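Local coordinates for Ketoacyl_synth_N domain-containing protein (Photorhabdus luminescens subsp. laumondii, PDB 6SMO) that probably takes part in polyketide assembly as a ketoacyl-synthase-like subunit and contributes to the pocket that holds a pentaoxo-dodecanal chain, at residues V10-P15 against G318-V323; C183-H188 against Q313-G318; Y264-F269 against K297-S302; N270-A275 against N348-I353. One frame throughout, in Å; residues are numbered along the deposited sequence.

Burial sorts these four contacts into two pairs. Contacts 1 and 2 lie near the centre of the chain, share Gly318 and fasten the end of one loop and the helix that follows it to strands of the large mixed sheet; contact 1 does so mainly by apolar packing, contact 2 by a buried polar pair as well. Contacts 3 and 4 sit more than 20 Å from the chain's centre and also touch each other, with Thr301 meeting Ala275 and Phe269 meeting Ile353. There contact 3 combines a phenylalanine ring packed on isoleucine and threonine with a long ion pair, and contact 4 uses asparagine amides. Helix 319-329, begun in contact 1, leads on towards strand 351-356 of contact 4.

Contact 1: V10-P15 against G318-V323; sequences VGAIHP and GVIDSV
Val323 sets its CG1 methyl between two side chains of strand 10-13, 4.0 Å from Val10 CB and 4.1 Å from Ala12 CB. That branch lies anti to its own backbone N (chi1 159°), which aims it across at the strand, while CG2 rests 4.3 Å from Gly11 O. One turn earlier Ile320 reaches out in a mostly extended chain, so that CD1 does the touching: it lies 4.4 Å from Ala12 CB and 4.2 Å from His14 CD2, approaching the imidazole obliquely. Val10, Ala12 and His14, alternate residues of the chain, thus all direct their CB atoms at one side of the helix. The ring of His14 is tied elsewhere, through NE2 to Leu310 O. Gly318, the N-cap residue, offers its carbonyl oxygen to two donors of Ser322, OG at 2.9 Å and the backbone N, which secures the first turn. Val20 and Ile23 of helix 20-31 add to the apolar surroundings, as does strand 218-229. The first turn, 319-323, runs at 129° to strand 10-13, and such a buried helix laid across a sheet is consistent with the layered alpha/beta architecture of the thiolase fold.

Contact 2: C183-H188 against Q313-G318; sequences CGASEH and QFSVSG
Glu187 bends at chi1 -72° and chi2 -70°, which swings its carboxylate to the side of its strand, and the Ser315 hydroxyl is tucked in over its own backbone (chi1 68°). Together these turns bring Glu187 OE1 and Ser315 OG to 2.8 Å. Where the serine proton goes is not settled, because Gly101 O is also within its reach. The same carboxylate oxygen accepts from the backbone N of Cys103, so at least one firm donor holds it in this buried setting. The bend in Glu187 also lays CG against the carbonyl of the loop, 3.3 Å from Gln313 O, and alongside Val316 CG2 at 3.9 Å.

Val316 brings that methyl down onto the strand backbone, 3.7 Å from Ser186 CA, and Ala185, two residues before Glu187 on the strand, sets its CB against Ser315 O. Ser186 points the other way, its OG bonded to Phe69 O. The strand lies inside the large sheet, paired with 96-101 and 218-229, and the loop is the lead-in to the buried helix 319-329; in the thiolase fold, to which the family belongs, the corresponding helix lies between sheets.

Within the loop, Gln313 N donates to Ser317 OG at 2.8 Å, a bond that ties the two ends of a tight bend. Phe314 starts towards the strand at CB, 4.1 Å from Glu187 OE1, but its ring leads off to meet Phe104 edge-to-face and to pack on Tyr162 of the neighbouring PKS_KS domain-containing chain.

Contact 3: Y264-F269 against K297-S302; sequences YTAELF and KEIKTS
The ring of Phe269 has Ile299 on one face: CG2 lies 4.0 Å from the ring centroid and 15° off the normal, a CH-pi contact made mainly over the CG side of the ring. Ile299 can do this because CG2 stands anti to its backbone N, while CG1 takes the other direction and leads to Ala266, 4.3 Å from its CB. At the far end of the ring Thr301 crosses Phe269 at about a right angle, with OG1 3.7 Å from CE2 in an oblique approach and CG2 close to CZ. That hydroxyl is engaged elsewhere, with Ala275 O. Phe294 meets the Phe269 ring edge-to-face.

Further out, the aliphatic part of Lys297 runs past Ala266, CG lying 4.0 Å from Ala266 CB. Bends at chi2 and chi4 then turn its ammonium group towards Glu267, whose extended chain brings OE1 to 3.7 Å from Lys297 NZ. This is a long salt bridge on the solvent side, at the exposed Glu267, and Lys297 NZ has a weak bond to Glu263 O besides.

Lys297 is close to the end of helix 286-296, which closes in a Schellman motif at Glu298. The segment then passes the end of helix 263-266 on its way to strand 302-304, while Phe269 also packs on Phe277 of strand 275-278 and Ile353 of strand 351-356.

Contact 4: N270-A275 against N348-I353; sequences NHNENA and NTNQII
The loop 270-274 runs back against 348-353 and turns at Asn274 to enter its strand, with the CA atoms of Asn274 and Thr349 5.4 Å apart; Asn350 N makes a weak bond to Asn274 O. Around this backbone Asn272, Asn274 and Asn350 lie towards the solvent side, with Gln351 buried inward of them.

Asn272 and Asn350 reach for each other from the two segments and meet through their amides. Asn272 ND2 donates to Asn350 OD1 over 2.9 Å, nearly straight at 162°. The acceptor lies in the amide plane of Asn272, whereas the donor is tilted out of the carbonyl plane of Asn350, in keeping with the 61° between the two amides. Asn272 carries its CG anti to the backbone N (chi1 -171°), so its amide is held out towards Asn350, just ahead of the strand. The other end of that amide turns back: OD1 accepts from Asn274 N at 3.3 Å, closing an Asx turn, although the donor sits above the carbonyl plane. The turn and the bond to Asn350 together restrain the rotation of the group.

Thr349 sets its CG2 methyl against the turn into the strand, 3.7 Å from Ala275 CA. Ala275 CA in turn makes a CA-H...O contact of 3.3 Å with Gln351 O. Gln351 NE2 has weak bonds to Leu268 O and Ser367 OG.

Here strand 275-278 enters the sheet in parallel between 351-356 and 302-304, with helix 286-296 intervening in the chain before 302-304, an arrangement characteristic of beta-alpha-beta crossovers in alpha/beta folds.

Contact 1: V10-P15 against G318-V323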
loop_
_atom_site.group_PDB
_atom_site.type_symbol
_atom_site.label_atom_id
_atom_site.label_comp_id
_atom_site.label_asym_id
_atom_site.label_seq_id
_atom_site.Cartn_x
_atom_site.Cartn_y
_atom_site.Cartn_z
ATOM N N VAL C 10 12.556 -20.391 -2.322
ATOM C CA VAL C 10 11.099 -20.295 -2.637
ATOM C C VAL C 10 10.300 -21.000 -1.534
ATOM O O VAL C 10 10.769 -22.039 -1.030
ATOM C CB VAL C 10 10.771 -20.880 -4.025
ATOM C CG1 VAL C 10 11.321 -20.013 -5.146
ATOM C CG2 VAL C 10 11.250 -22.318 -4.177
ATOM N N GLY C 11 9.142 -20.435 -1.183
ATOM C CA GLY C 11 8.174 -21.004 -0.228
ATOM C C GLY C 11 6.753 -20.656 -0.632
ATOM O O GLY C 11 6.534 -19.516 -1.086
ATOM N N ALA C 12 5.838 -21.624 -0.566
ATOM C CA ALA C 12 4.413 -21.428 -0.909
ATOM C C ALA C 12 3.554 -22.395 -0.098
ATOM O O ALA C 12 4.073 -23.407 0.305
ATOM C CB ALA C 12 4.226 -21.710 -2.365
ATOM N N ILE C 13 2.288 -22.064 0.139
ATOM C CA ILE C 13 1.328 -22.985 0.817
ATOM C C ILE C 13 0.051 -22.980 -0.020
ATOM O O ILE C 13 -0.299 -21.946 -0.519
ATOM C CB ILE C 13 1.080 -22.609 2.285
ATOM C CG1 ILE C 13 0.523 -21.196 2.438
ATOM C CG2 ILE C 13 2.332 -22.788 3.107
ATOM C CD1 ILE C 13 0.034 -20.905 3.822
ATOM N N HIS C 14 -0.613 -24.116 -0.170
ATOM C CA HIS C 14 -1.803 -24.166 -1.053
ATOM C C HIS C 14 -2.703 -25.324 -0.626
ATOM O O HIS C 14 -2.237 -26.158 0.116
ATOM C CB HIS C 14 -1.283 -24.320 -2.480
ATOM C CG HIS C 14 -2.288 -24.214 -3.568
ATOM N ND1 HIS C 14 -2.663 -25.285 -4.315
ATOM C CD2 HIS C 14 -2.960 -23.173 -4.068
ATOM C CE1 HIS C 14 -3.540 -24.919 -5.206
ATOM N NE2 HIS C 14 -3.728 -23.641 -5.079
ATOM N N PRO C 15 -3.974 -25.399 -1.060
ATOM C CA PRO C 15 -4.840 -26.518 -0.744
ATOM C C PRO C 15 -4.205 -27.832 -1.206
ATOM O O PRO C 15 -4.454 -28.823 -0.616
ATOM C CB PRO C 15 -6.033 -26.223 -1.645
ATOM C CG PRO C 15 -6.136 -24.751 -1.603
ATOM C CD PRO C 15 -4.697 -24.331 -1.730
ATOM N N GLY C 318 0.319 -16.555 -10.743
ATOM C CA GLY C 318 1.478 -15.961 -11.437
ATOM C C GLY C 318 2.725 -16.002 -10.570
ATOM O O GLY C 318 3.812 -16.269 -11.118
ATOM N N VAL C 319 2.574 -15.748 -9.264
ATOM C CA VAL C 319 3.672 -15.808 -8.254
ATOM C C VAL C 319 3.960 -17.280 -7.930
ATOM O O VAL C 319 5.145 -17.666 -7.971
ATOM C CB VAL C 319 3.327 -15.004 -6.983
ATOM C CG1 VAL C 319 4.403 -15.135 -5.915
ATOM C CG2 VAL C 319 3.066 -13.539 -7.295
ATOM N N ILE C 320 2.913 -18.061 -7.652
ATOM C CA ILE C 320 3.043 -19.513 -7.330
ATOM C C ILE C 320 3.600 -20.237 -8.556
ATOM O O ILE C 320 4.342 -21.199 -8.377
ATOM C CB ILE C 320 1.714 -20.109 -6.823
ATOM C CG1 ILE C 320 1.890 -21.546 -6.331
ATOM C CG2 ILE C 320 0.619 -20.002 -7.869
ATOM C CD1 ILE C 320 0.894 -21.957 -5.284
ATOM N N ASP C 321 3.252 -19.759 -9.750
ATOM C CA ASP C 321 3.774 -20.281 -11.043
ATOM C C ASP C 321 5.293 -20.061 -11.095
ATOM O O ASP C 321 6.008 -21.000 -11.499
ATOM C CB ASP C 321 3.075 -19.625 -12.238
ATOM C CG ASP C 321 1.582 -19.903 -12.314
ATOM O OD1 ASP C 321 0.918 -19.842 -11.259
ATOM O OD2 ASP C 321 1.094 -20.176 -13.429
ATOM N N SER C 322 5.754 -18.869 -10.698
ATOM C CA SER C 322 7.189 -18.472 -10.643
ATOM C C SER C 322 7.929 -19.291 -9.577
ATOM O O SER C 322 9.127 -19.568 -9.780
ATOM C CB SER C 322 7.338 -16.991 -10.391
ATOM O OG SER C 322 6.744 -16.233 -11.434
ATOM N N VAL C 323 7.242 -19.647 -8.485
ATOM C CA VAL C 323 7.774 -20.517 -7.391
ATOM C C VAL C 323 8.033 -21.917 -7.961
ATOM O O VAL C 323 9.141 -22.447 -7.736
ATOM C CB VAL C 323 6.816 -20.547 -6.181
ATOM C CG1 VAL C 323 7.034 -21.765 -5.292
ATOM C CG2 VAL C 323 6.915 -19.267 -5.366
#

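Contact 2: C183-H188 against Q313-G318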
loop_
_atom_site.group_PDB
_atom_site.type_symbol
_atom_site.label_atom_id
_atom_site.label_comp_id
_atom_site.label_asym_id
_atom_site.label_seq_id
_atom_site.Cartn_x
_atom_site.Cartn_y
_atom_site.Cartn_z
ATOM N N CYS C 183 10.106 -10.979 -2.173
ATOM C CA CYS C 183 8.995 -10.659 -3.108
ATOM C C CYS C 183 8.016 -11.837 -3.170
ATOM O O CYS C 183 8.479 -12.993 -3.109
ATOM C CB CYS C 183 9.519 -10.337 -4.502
ATOM S SG CYS C 183 10.260 -11.762 -5.338
ATOM N N GLY C 184 6.718 -11.549 -3.291
ATOM C CA GLY C 184 5.657 -12.569 -3.386
ATOM C C GLY C 184 4.271 -11.974 -3.221
ATOM O O GLY C 184 4.118 -10.753 -3.432
ATOM N N ALA C 185 3.298 -12.811 -2.849
ATOM C CA ALA C 185 1.869 -12.449 -2.708
ATOM C C ALA C 185 1.180 -13.389 -1.712
ATOM O O ALA C 185 1.755 -14.447 -1.391
ATOM C CB ALA C 185 1.201 -12.495 -4.060
ATOM N N SER C 186 -0.011 -13.000 -1.249
ATOM C CA SER C 186 -0.865 -13.777 -0.313
ATOM C C SER C 186 -2.322 -13.319 -0.437
ATOM O O SER C 186 -2.544 -12.121 -0.702
ATOM C CB SER C 186 -0.370 -13.645 1.103
ATOM O OG SER C 186 -1.156 -14.429 1.986
ATOM N N GLU C 187 -3.256 -14.240 -0.196
ATOM C CA GLU C 187 -4.708 -13.951 -0.261
ATOM C C GLU C 187 -5.477 -14.873 0.691
ATOM O O GLU C 187 -5.117 -16.042 0.813
ATOM C CB GLU C 187 -5.247 -14.238 -1.662
ATOM C CG GLU C 187 -4.822 -13.251 -2.730
ATOM C CD GLU C 187 -5.423 -11.863 -2.655
ATOM O OE1 GLU C 187 -4.973 -11.000 -3.398
ATOM O OE2 GLU C 187 -6.328 -11.658 -1.849
ATOM N N HIS C 188 -6.497 -14.321 1.343
ATOM C CA HIS C 188 -7.496 -15.045 2.174
ATOM C C HIS C 188 -8.898 -14.721 1.646
ATOM O O HIS C 188 -9.311 -13.548 1.758
ATOM C CB HIS C 188 -7.336 -14.677 3.655
ATOM C CG HIS C 188 -8.301 -15.381 4.550
ATOM N ND1 HIS C 188 -8.099 -16.679 4.977
ATOM C CD2 HIS C 188 -9.470 -14.980 5.094
ATOM C CE1 HIS C 188 -9.102 -17.046 5.749
ATOM N NE2 HIS C 188 -9.957 -16.021 5.837
ATOM N N GLN C 313 -6.140 -17.485 -7.902
ATOM C CA GLN C 313 -5.714 -17.033 -6.556
ATOM C C GLN C 313 -5.486 -15.521 -6.563
ATOM O O GLN C 313 -4.960 -15.024 -5.565
ATOM C CB GLN C 313 -4.438 -17.761 -6.145
ATOM C CG GLN C 313 -4.498 -19.264 -6.355
ATOM C CD GLN C 313 -3.228 -19.929 -5.898
ATOM O OE1 GLN C 313 -2.432 -20.409 -6.697
ATOM N NE2 GLN C 313 -3.026 -19.948 -4.597
ATOM N N PHE C 314 -5.867 -14.842 -7.649
ATOM C CA PHE C 314 -5.647 -13.378 -7.792
ATOM C C PHE C 314 -4.151 -13.074 -7.744
ATOM O O PHE C 314 -3.435 -13.569 -8.607
ATOM C CB PHE C 314 -6.547 -12.560 -6.866
ATOM C CG PHE C 314 -8.002 -12.874 -7.070
ATOM C CD1 PHE C 314 -8.729 -12.231 -8.051
ATOM C CD2 PHE C 314 -8.622 -13.857 -6.324
ATOM C CE1 PHE C 314 -10.059 -12.544 -8.262
ATOM C CE2 PHE C 314 -9.952 -14.168 -6.531
ATOM C CZ PHE C 314 -10.665 -13.509 -7.498
ATOM N N SER C 315 -3.712 -12.295 -6.759
ATOM C CA SER C 315 -2.294 -11.868 -6.649
ATOM C C SER C 315 -1.341 -13.063 -6.529
ATOM O O SER C 315 -0.209 -12.949 -6.990
ATOM C CB SER C 315 -2.091 -10.854 -5.562
ATOM O OG SER C 315 -2.302 -11.426 -4.288
ATOM N N VAL C 316 -1.745 -14.120 -5.833
ATOM C CA VAL C 316 -0.889 -15.332 -5.693
ATOM C C VAL C 316 -0.698 -15.982 -7.069
ATOM O O VAL C 316 0.376 -16.548 -7.305
ATOM C CB VAL C 316 -1.432 -16.304 -4.630
ATOM C CG1 VAL C 316 -0.446 -17.415 -4.328
ATOM C CG2 VAL C 316 -1.792 -15.571 -3.355
ATOM N N SER C 317 -1.733 -15.975 -7.910
ATOM C CA SER C 317 -1.625 -16.541 -9.278
ATOM C C SER C 317 -0.523 -15.806 -10.044
ATOM O O SER C 317 -0.505 -14.575 -10.034
ATOM C CB SER C 317 -2.927 -16.468 -10.000
ATOM O OG SER C 317 -3.846 -17.379 -9.440
ATOM N N GLY C 318 0.319 -16.555 -10.743
ATOM C CA GLY C 318 1.478 -15.961 -11.437
ATOM C C GLY C 318 2.725 -16.002 -10.570
ATOM O O GLY C 318 3.812 -16.269 -11.118
#

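Contact 3: Y264-F269 against K297-S302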
loop_
_atom_site.group_PDB
_atom_site.type_symbol
_atom_site.label_atom_id
_atom_site.label_comp_id
_atom_site.label_asym_id
_atom_site.label_seq_id
_atom_site.Cartn_x
_atom_site.Cartn_y
_atom_site.Cartn_z
ATOM N N TYR C 264 5.424 -8.064 -26.902
ATOM C CA TYR C 264 6.432 -7.692 -25.874
ATOM C C TYR C 264 6.751 -8.908 -24.994
ATOM O O TYR C 264 7.888 -8.988 -24.487
ATOM C CB TYR C 264 5.961 -6.495 -25.042
ATOM C CG TYR C 264 6.057 -5.169 -25.752
ATOM C CD1 TYR C 264 7.229 -4.429 -25.729
ATOM C CD2 TYR C 264 4.981 -4.653 -26.458
ATOM C CE1 TYR C 264 7.330 -3.211 -26.381
ATOM C CE2 TYR C 264 5.064 -3.437 -27.115
ATOM C CZ TYR C 264 6.242 -2.713 -27.078
ATOM O OH TYR C 264 6.333 -1.513 -27.724
ATOM N N THR C 265 5.788 -9.820 -24.817
ATOM C CA THR C 265 5.973 -11.114 -24.103
ATOM C C THR C 265 6.846 -12.041 -24.959
ATOM O O THR C 265 7.619 -12.822 -24.372
ATOM C CB THR C 265 4.631 -11.779 -23.764
ATOM O OG1 THR C 265 3.758 -10.793 -23.212
ATOM C CG2 THR C 265 4.777 -12.926 -22.788
ATOM N N ALA C 266 6.721 -11.957 -26.288
ATOM C CA ALA C 266 7.482 -12.766 -27.272
ATOM C C ALA C 266 8.958 -12.343 -27.282
ATOM O O ALA C 266 9.804 -13.191 -27.626
ATOM C CB ALA C 266 6.861 -12.636 -28.643
ATOM N N GLU C 267 9.252 -11.088 -26.924
ATOM C CA GLU C 267 10.632 -10.528 -26.868
ATOM C C GLU C 267 11.425 -11.181 -25.726
ATOM O O GLU C 267 12.665 -11.243 -25.846
ATOM C CB GLU C 267 10.602 -9.005 -26.707
ATOM C CG GLU C 267 10.540 -8.256 -28.027
ATOM C CD GLU C 267 10.332 -6.756 -27.907
ATOM O OE1 GLU C 267 9.869 -6.147 -28.892
ATOM O OE2 GLU C 267 10.635 -6.198 -26.831
ATOM N N LEU C 268 10.747 -11.642 -24.667
ATOM C CA LEU C 268 11.379 -12.280 -23.475
ATOM C C LEU C 268 12.111 -13.567 -23.884
ATOM O O LEU C 268 13.116 -13.897 -23.224
ATOM C CB LEU C 268 10.316 -12.587 -22.413
ATOM C CG LEU C 268 9.799 -11.399 -21.600
ATOM C CD1 LEU C 268 8.709 -11.843 -20.636
ATOM C CD2 LEU C 268 10.926 -10.717 -20.836
ATOM N N PHE C 269 11.620 -14.266 -24.914
ATOM C CA PHE C 269 12.122 -15.594 -25.365
ATOM C C PHE C 269 13.560 -15.485 -25.891
ATOM O O PHE C 269 14.327 -16.446 -25.687
ATOM C CB PHE C 269 11.192 -16.199 -26.421
ATOM C CG PHE C 269 9.972 -16.881 -25.857
ATOM C CD1 PHE C 269 8.789 -16.182 -25.667
ATOM C CD2 PHE C 269 10.008 -18.222 -25.506
ATOM C CE1 PHE C 269 7.669 -16.812 -25.144
ATOM C CE2 PHE C 269 8.888 -18.850 -24.982
ATOM C CZ PHE C 269 7.721 -18.143 -24.802
ATOM N N LYS C 297 6.434 -13.317 -34.631
ATOM C CA LYS C 297 7.833 -13.128 -34.155
ATOM C C LYS C 297 8.661 -14.404 -34.376
ATOM O O LYS C 297 9.830 -14.419 -33.936
ATOM C CB LYS C 297 7.837 -12.730 -32.674
ATOM C CG LYS C 297 7.385 -11.304 -32.384
ATOM C CD LYS C 297 8.408 -10.255 -32.773
ATOM C CE LYS C 297 7.966 -8.842 -32.453
ATOM N NZ LYS C 297 8.094 -8.541 -31.008
ATOM N N GLU C 298 8.091 -15.422 -35.034
ATOM C CA GLU C 298 8.754 -16.720 -35.343
ATOM C C GLU C 298 9.263 -17.354 -34.041
ATOM O O GLU C 298 10.468 -17.671 -33.962
ATOM C CB GLU C 298 9.886 -16.520 -36.358
ATOM C CG GLU C 298 9.405 -16.365 -37.789
ATOM C CD GLU C 298 9.188 -17.673 -38.532
ATOM O OE1 GLU C 298 9.510 -17.726 -39.736
ATOM O OE2 GLU C 298 8.698 -18.635 -37.908
ATOM N N ILE C 299 8.370 -17.521 -33.059
ATOM C CA ILE C 299 8.647 -18.210 -31.761
ATOM C C ILE C 299 7.892 -19.544 -31.759
ATOM O O ILE C 299 6.688 -19.542 -32.084
ATOM C CB ILE C 299 8.255 -17.324 -30.559
ATOM C CG1 ILE C 299 8.882 -15.929 -30.637
ATOM C CG2 ILE C 299 8.585 -18.015 -29.242
ATOM C CD1 ILE C 299 10.396 -15.919 -30.636
ATOM N N LYS C 300 8.586 -20.630 -31.406
ATOM C CA LYS C 300 8.026 -22.005 -31.309
ATOM C C LYS C 300 8.343 -22.554 -29.913
ATOM O O LYS C 300 9.533 -22.793 -29.622
ATOM C CB LYS C 300 8.562 -22.898 -32.434
ATOM C CG LYS C 300 10.077 -22.933 -32.603
ATOM C CD LYS C 300 10.518 -23.244 -34.018
ATOM C CE LYS C 300 10.394 -22.056 -34.950
ATOM N NZ LYS C 300 10.730 -22.416 -36.348
ATOM N N THR C 301 7.307 -22.719 -29.084
ATOM C CA THR C 301 7.405 -23.097 -27.648
ATOM C C THR C 301 6.255 -24.047 -27.289
ATOM O O THR C 301 5.321 -24.183 -28.105
ATOM C CB THR C 301 7.418 -21.845 -26.760
ATOM O OG1 THR C 301 7.491 -22.258 -25.395
ATOM C CG2 THR C 301 6.205 -20.960 -26.957
ATOM N N SER C 302 6.339 -24.675 -26.112
ATOM C CA SER C 302 5.311 -25.587 -25.543
ATOM C C SER C 302 4.387 -24.796 -24.609
ATOM O O SER C 302 4.906 -24.008 -23.794
ATOM C CB SER C 302 5.958 -26.744 -24.825
ATOM O OG SER C 302 4.983 -27.681 -24.391
#

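Contact 4: N270-A275 against N348-I353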
loop_
_atom_site.group_PDB
_atom_site.type_symbol
_atom_site.label_atom_id
_atom_site.label_comp_id
_atom_site.label_asym_id
_atom_site.label_seq_id
_atom_site.Cartn_x
_atom_site.Cartn_y
_atom_site.Cartn_z
ATOM N N ASN C 270 13.909 -14.365 -26.536
ATOM C CA ASN C 270 15.214 -14.148 -27.221
ATOM C C ASN C 270 15.387 -15.210 -28.318
ATOM O O ASN C 270 16.524 -15.687 -28.514
ATOM C CB ASN C 270 16.385 -14.130 -26.229
ATOM C CG ASN C 270 16.665 -12.752 -25.666
ATOM O OD1 ASN C 270 15.743 -12.011 -25.334
ATOM N ND2 ASN C 270 17.936 -12.401 -25.555
ATOM N N HIS C 271 14.290 -15.558 -29.002
ATOM C CA HIS C 271 14.224 -16.551 -30.111
ATOM C C HIS C 271 14.696 -17.932 -29.631
ATOM O O HIS C 271 15.261 -18.676 -30.458
ATOM C CB HIS C 271 15.040 -16.062 -31.319
ATOM C CG HIS C 271 14.650 -14.711 -31.818
ATOM N ND1 HIS C 271 15.455 -13.600 -31.651
ATOM C CD2 HIS C 271 13.553 -14.287 -32.485
ATOM C CE1 HIS C 271 14.869 -12.550 -32.189
ATOM N NE2 HIS C 271 13.701 -12.945 -32.708
ATOM N N ASN C 272 14.467 -18.266 -28.355
ATOM C CA ASN C 272 14.867 -19.565 -27.746
ATOM C C ASN C 272 13.780 -20.605 -28.044
ATOM O O ASN C 272 12.596 -20.312 -27.782
ATOM C CB ASN C 272 15.125 -19.437 -26.241
ATOM C CG ASN C 272 15.732 -20.682 -25.625
ATOM O OD1 ASN C 272 16.221 -21.563 -26.331
ATOM N ND2 ASN C 272 15.711 -20.763 -24.306
ATOM N N GLU C 273 14.180 -21.771 -28.565
ATOM C CA GLU C 273 13.273 -22.878 -28.979
ATOM C C GLU C 273 13.081 -23.871 -27.823
ATOM O O GLU C 273 12.047 -24.566 -27.822
ATOM C CB GLU C 273 13.829 -23.583 -30.219
ATOM C CG GLU C 273 13.832 -22.706 -31.460
ATOM C CD GLU C 273 14.260 -23.405 -32.739
ATOM O OE1 GLU C 273 14.969 -22.771 -33.548
ATOM O OE2 GLU C 273 13.878 -24.577 -32.932
ATOM N N ASN C 274 14.032 -23.934 -26.882
ATOM C CA ASN C 274 14.001 -24.845 -25.705
ATOM C C ASN C 274 13.356 -24.119 -24.517
ATOM O O ASN C 274 13.975 -24.092 -23.434
ATOM C CB ASN C 274 15.403 -25.354 -25.350
ATOM C CG ASN C 274 16.087 -26.068 -26.496
ATOM O OD1 ASN C 274 15.448 -26.790 -27.258
ATOM N ND2 ASN C 274 17.391 -25.882 -26.620
ATOM N N ALA C 275 12.153 -23.568 -24.711
ATOM C CA ALA C 275 11.422 -22.744 -23.720
ATOM C C ALA C 275 10.012 -23.303 -23.500
ATOM O O ALA C 275 9.430 -23.846 -24.461
ATOM C CB ALA C 275 11.377 -21.309 -24.183
ATOM N N ASN C 348 13.841 -31.217 -21.106
ATOM C CA ASN C 348 15.028 -30.387 -20.757
ATOM C C ASN C 348 14.794 -28.951 -21.245
ATOM O O ASN C 348 15.028 -28.682 -22.442
ATOM C CB ASN C 348 16.331 -30.980 -21.309
ATOM C CG ASN C 348 16.245 -31.411 -22.760
ATOM O OD1 ASN C 348 15.273 -32.039 -23.171
ATOM N ND2 ASN C 348 17.264 -31.088 -23.539
ATOM N N THR C 349 14.344 -28.074 -20.342
ATOM C CA THR C 349 14.075 -26.631 -20.591
ATOM C C THR C 349 15.129 -25.796 -19.855
ATOM O O THR C 349 15.507 -26.191 -18.732
ATOM C CB THR C 349 12.654 -26.251 -20.154
ATOM O OG1 THR C 349 11.789 -27.370 -20.356
ATOM C CG2 THR C 349 12.111 -25.057 -20.908
ATOM N N ASN C 350 15.585 -24.697 -20.467
ATOM C CA ASN C 350 16.617 -23.782 -19.903
ATOM C C ASN C 350 16.027 -22.383 -19.663
ATOM O O ASN C 350 16.776 -21.517 -19.168
ATOM C CB ASN C 350 17.864 -23.720 -20.793
ATOM C CG ASN C 350 17.605 -23.157 -22.176
ATOM O OD1 ASN C 350 16.460 -22.935 -22.564
ATOM N ND2 ASN C 350 18.666 -22.925 -22.930
ATOM N N GLN C 351 14.750 -22.166 -20.001
ATOM C CA GLN C 351 14.027 -20.883 -19.775
ATOM C C GLN C 351 12.522 -21.155 -19.663
ATOM O O GLN C 351 11.975 -21.811 -20.568
ATOM C CB GLN C 351 14.307 -19.896 -20.909
ATOM C CG GLN C 351 13.811 -18.484 -20.626
ATOM C CD GLN C 351 14.156 -17.512 -21.726
ATOM O OE1 GLN C 351 14.155 -17.852 -22.908
ATOM N NE2 GLN C 351 14.448 -16.280 -21.343
ATOM N N ILE C 352 11.887 -20.661 -18.594
ATOM C CA ILE C 352 10.405 -20.687 -18.402
ATOM C C ILE C 352 9.907 -19.240 -18.323
ATOM O O ILE C 352 10.418 -18.482 -17.475
ATOM C CB ILE C 352 10.011 -21.504 -17.154
ATOM C CG1 ILE C 352 10.484 -22.957 -17.259
ATOM C CG2 ILE C 352 8.510 -21.419 -16.908
ATOM C CD1 ILE C 352 10.344 -23.750 -15.980
ATOM N N ILE C 353 8.949 -18.883 -19.186
ATOM C CA ILE C 353 8.312 -17.534 -19.251
ATOM C C ILE C 353 6.844 -17.679 -18.838
ATOM O O ILE C 353 6.122 -18.465 -19.482
ATOM C CB ILE C 353 8.473 -16.922 -20.659
ATOM C CG1 ILE C 353 9.946 -16.641 -20.972
ATOM C CG2 ILE C 353 7.622 -15.669 -20.819
ATOM C CD1 ILE C 353 10.263 -16.605 -22.444
#